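Local coordinates for protein phytase (Debaryomyces castellii, PDB 2GFI) that probably hydrolyses phytate (inositol hexakisphosphate) as a 3-phytase of the histidine acid phosphatase family, at residues K233-F238 and L245-D250. Residues are numbered along the deposited sequence; the frame is centred on the assembly and turned at random.
Sequences KALNRF and LNITED
Phe238 meets Leu245 through its CB, 3.9 Å from Leu245 CD2, and not through its ring. One ring face instead carries the carbonyl of Ala234, whose O stands 3.3 Å above the plane and displaced toward the rim; Glu100, Leu101 and Ile274 also touch this side chain. The Glu249 chain bends at chi2 (96°), and its carboxylate brings OE1 to 3.6 Å from Leu235 CD2, while OE2 hydrogen-bonds Thr232 OG1 one turn earlier on the helix of Leu235. Helices 229-241 and 249-266 follow one another through a short loop, and the first packs on the extended residues leading into the second. The Thr248 side chain caps a backbone N in the first turn while Asp251 OD2 accepts from Thr248 N, the reciprocal pair of a capping box. Leu235 holds CG opposite its backbone N (chi1 -171°), turning the branch toward the loop. There CD1 presses on Ile247 CG1 at 3.3 Å, tighter than usual van der Waals contact. CD2 lies 3.5 Å from Ile247 O. Replacing Leu235 with alanine would probably open a gap against Ile247 CG1 and leave the Glu249 chain with less to lean on. Ile247 also touches Leu90 of helix 77-91, and Val252 of helix 249-266 meets both Leu235 and Ile247.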
ATOM      1  N   LYS A 233      33.610   5.173  -8.514  1.00 23.88           N
ATOM      2  CA  LYS A 233      33.412   4.402  -7.309  1.00 24.40           C
ATOM      3  C   LYS A 233      32.585   3.178  -7.621  1.00 23.75           C
ATOM      4  O   LYS A 233      32.889   2.096  -7.131  1.00 23.62           O
ATOM      5  CB  LYS A 233      32.751   5.225  -6.201  1.00 24.98           C
ATOM      6  CG  LYS A 233      33.603   6.405  -5.713  1.00 28.74           C
ATOM      7  CD  LYS A 233      32.803   7.294  -4.767  1.00 34.72           C
ATOM      8  CE  LYS A 233      33.707   8.082  -3.842  1.00 34.02           C
ATOM      9  NZ  LYS A 233      34.260   9.267  -4.571  1.00 45.37           N
ATOM     10  N   ALA A 234      31.558   3.337  -8.453  1.00 22.86           N
ATOM     11  CA  ALA A 234      30.702   2.200  -8.772  1.00 22.69           C
ATOM     12  C   ALA A 234      31.569   1.154  -9.487  1.00 22.70           C
ATOM     13  O   ALA A 234      31.632   0.015  -9.049  1.00 21.90           O
ATOM     14  CB  ALA A 234      29.524   2.632  -9.617  1.00 21.83           C
ATOM     15  N   LEU A 235      32.290   1.585 -10.530  1.00 22.94           N
ATOM     16  CA  LEU A 235      33.226   0.749 -11.266  1.00 23.75           C
ATOM     17  C   LEU A 235      34.227   0.033 -10.367  1.00 23.79           C
ATOM     18  O   LEU A 235      34.401  -1.174 -10.467  1.00 23.58           O
ATOM     19  CB  LEU A 235      33.963   1.588 -12.320  1.00 23.82           C
ATOM     20  CG  LEU A 235      34.836   0.825 -13.322  1.00 24.63           C
ATOM     21  CD1 LEU A 235      34.034  -0.271 -14.073  1.00 24.42           C
ATOM     22  CD2 LEU A 235      35.452   1.782 -14.282  1.00 23.62           C
ATOM     23  N   ASN A 236      34.870   0.770  -9.476  1.00 24.61           N
ATOM     24  CA  ASN A 236      35.827   0.148  -8.559  1.00 25.62           C
ATOM     25  C   ASN A 236      35.166  -0.884  -7.713  1.00 25.64           C
ATOM     26  O   ASN A 236      35.790  -1.884  -7.388  1.00 26.65           O
ATOM     27  CB  ASN A 236      36.529   1.177  -7.665  1.00 25.92           C
ATOM     28  CG  ASN A 236      37.418   2.078  -8.438  1.00 26.03           C
ATOM     29  OD1 ASN A 236      37.830   1.745  -9.533  1.00 27.28           O
ATOM     30  ND2 ASN A 236      37.707   3.240  -7.893  1.00 29.71           N
ATOM     31  N   ARG A 237      33.902  -0.673  -7.355  1.00 25.68           N
ATOM     32  CA  ARG A 237      33.181  -1.696  -6.594  1.00 25.40           C
ATOM     33  C   ARG A 237      32.984  -2.967  -7.419  1.00 25.68           C
ATOM     34  O   ARG A 237      33.109  -4.090  -6.917  1.00 25.81           O
ATOM     35  CB  ARG A 237      31.852  -1.166  -6.072  1.00 25.04           C
ATOM     36  CG  ARG A 237      31.153  -2.081  -5.093  1.00 25.18           C
ATOM     37  CD  ARG A 237      29.895  -1.417  -4.454  1.00 24.75           C
ATOM     38  NE  ARG A 237      28.863  -1.100  -5.447  1.00 21.05           N
ATOM     39  CZ  ARG A 237      28.511   0.113  -5.877  1.00 22.86           C
ATOM     40  NH1 ARG A 237      29.086   1.227  -5.395  1.00 19.00           N
ATOM     41  NH2 ARG A 237      27.546   0.214  -6.808  1.00 22.77           N
ATOM     42  N   PHE A 238      32.673  -2.779  -8.692  1.00 25.92           N
ATOM     43  CA  PHE A 238      32.436  -3.893  -9.612  1.00 25.84           C
ATOM     44  C   PHE A 238      33.743  -4.641  -9.813  1.00 26.41           C
ATOM     45  O   PHE A 238      33.770  -5.880  -9.825  1.00 26.69           O
ATOM     46  CB  PHE A 238      31.882  -3.355 -10.935  1.00 24.44           C
ATOM     47  CG  PHE A 238      30.546  -2.658 -10.786  1.00 23.91           C
ATOM     48  CD1 PHE A 238      29.751  -2.877  -9.651  1.00 22.38           C
ATOM     49  CD2 PHE A 238      30.088  -1.784 -11.759  1.00 20.70           C
ATOM     50  CE1 PHE A 238      28.526  -2.246  -9.503  1.00 22.33           C
ATOM     51  CE2 PHE A 238      28.864  -1.146 -11.624  1.00 20.48           C
ATOM     52  CZ  PHE A 238      28.079  -1.368 -10.488  1.00 21.68           C
ATOM     53  N   LEU A 245      37.897  -7.120 -14.536  1.00 30.01           N
ATOM     54  CA  LEU A 245      36.713  -6.678 -15.287  1.00 29.48           C
ATOM     55  C   LEU A 245      37.030  -5.403 -16.070  1.00 29.91           C
ATOM     56  O   LEU A 245      37.418  -4.375 -15.497  1.00 29.76           O
ATOM     57  CB  LEU A 245      35.526  -6.442 -14.359  1.00 29.45           C
ATOM     58  CG  LEU A 245      34.305  -5.844 -15.057  1.00 27.90           C
ATOM     59  CD1 LEU A 245      33.636  -6.870 -15.997  1.00 23.40           C
ATOM     60  CD2 LEU A 245      33.353  -5.260 -14.033  1.00 27.36           C
ATOM     61  N   ASN A 246      36.882  -5.481 -17.384  1.00 30.15           N
ATOM     62  CA  ASN A 246      37.332  -4.397 -18.229  1.00 30.57           C
ATOM     63  C   ASN A 246      36.155  -3.603 -18.826  1.00 29.79           C
ATOM     64  O   ASN A 246      35.745  -3.830 -19.966  1.00 29.92           O
ATOM     65  CB  ASN A 246      38.279  -4.934 -19.320  1.00 31.39           C
ATOM     66  CG  ASN A 246      39.010  -3.813 -20.074  1.00 33.61           C
ATOM     67  OD1 ASN A 246      39.021  -2.649 -19.637  1.00 35.19           O
ATOM     68  ND2 ASN A 246      39.599  -4.154 -21.219  1.00 35.88           N
ATOM     69  N   ILE A 247      35.592  -2.700 -18.028  1.00 28.78           N
ATOM     70  CA  ILE A 247      34.595  -1.769 -18.515  1.00 27.07           C
ATOM     71  C   ILE A 247      34.966  -0.392 -18.013  1.00 26.92           C
ATOM     72  O   ILE A 247      35.751  -0.252 -17.067  1.00 26.58           O
ATOM     73  CB  ILE A 247      33.147  -2.168 -18.102  1.00 27.11           C
ATOM     74  CG1 ILE A 247      32.952  -2.121 -16.580  1.00 26.68           C
ATOM     75  CG2 ILE A 247      32.738  -3.556 -18.682  1.00 25.21           C
ATOM     76  CD1 ILE A 247      31.480  -2.374 -16.120  1.00 26.67           C
ATOM     77  N   THR A 248      34.412   0.616 -18.669  1.00 26.63           N
ATOM     78  CA  THR A 248      34.657   2.012 -18.333  1.00 27.31           C
ATOM     79  C   THR A 248      33.536   2.638 -17.507  1.00 26.07           C
ATOM     80  O   THR A 248      32.457   2.049 -17.316  1.00 24.45           O
ATOM     81  CB  THR A 248      34.845   2.852 -19.627  1.00 28.21           C
ATOM     82  OG1 THR A 248      33.691   2.703 -20.447  1.00 28.59           O
ATOM     83  CG2 THR A 248      35.980   2.260 -20.527  1.00 30.50           C
ATOM     84  N   GLU A 249      33.829   3.848 -17.040  1.00 26.14           N
ATOM     85  CA  GLU A 249      32.897   4.736 -16.373  1.00 26.41           C
ATOM     86  C   GLU A 249      31.734   5.051 -17.296  1.00 26.12           C
ATOM     87  O   GLU A 249      30.609   5.065 -16.840  1.00 25.30           O
ATOM     88  CB  GLU A 249      33.594   6.026 -15.993  1.00 26.61           C
ATOM     89  CG  GLU A 249      34.228   5.985 -14.624  1.00 31.06           C
ATOM     90  CD  GLU A 249      35.699   5.636 -14.640  1.00 34.72           C
ATOM     91  OE1 GLU A 249      36.168   5.028 -15.625  1.00 37.97           O
ATOM     92  OE2 GLU A 249      36.396   5.973 -13.655  1.00 37.70           O
ATOM     93  N   ASP A 250      32.038   5.267 -18.582  1.00 26.26           N
ATOM     94  CA  ASP A 250      31.078   5.388 -19.671  1.00 28.05           C
ATOM     95  C   ASP A 250      30.127   4.211 -19.757  1.00 27.07           C
ATOM     96  O   ASP A 250      28.946   4.410 -19.959  1.00 27.58           O
ATOM     97  CB  ASP A 250      31.802   5.507 -21.041  1.00 29.59           C
ATOM     98  CG  ASP A 250      30.816   5.716 -22.239  1.00 35.20           C
ATOM     99  OD1 ASP A 250      30.017   6.708 -22.148  1.00 40.28           O
ATOM    100  OD2 ASP A 250      30.776   4.975 -23.314  1.00 38.58           O
TER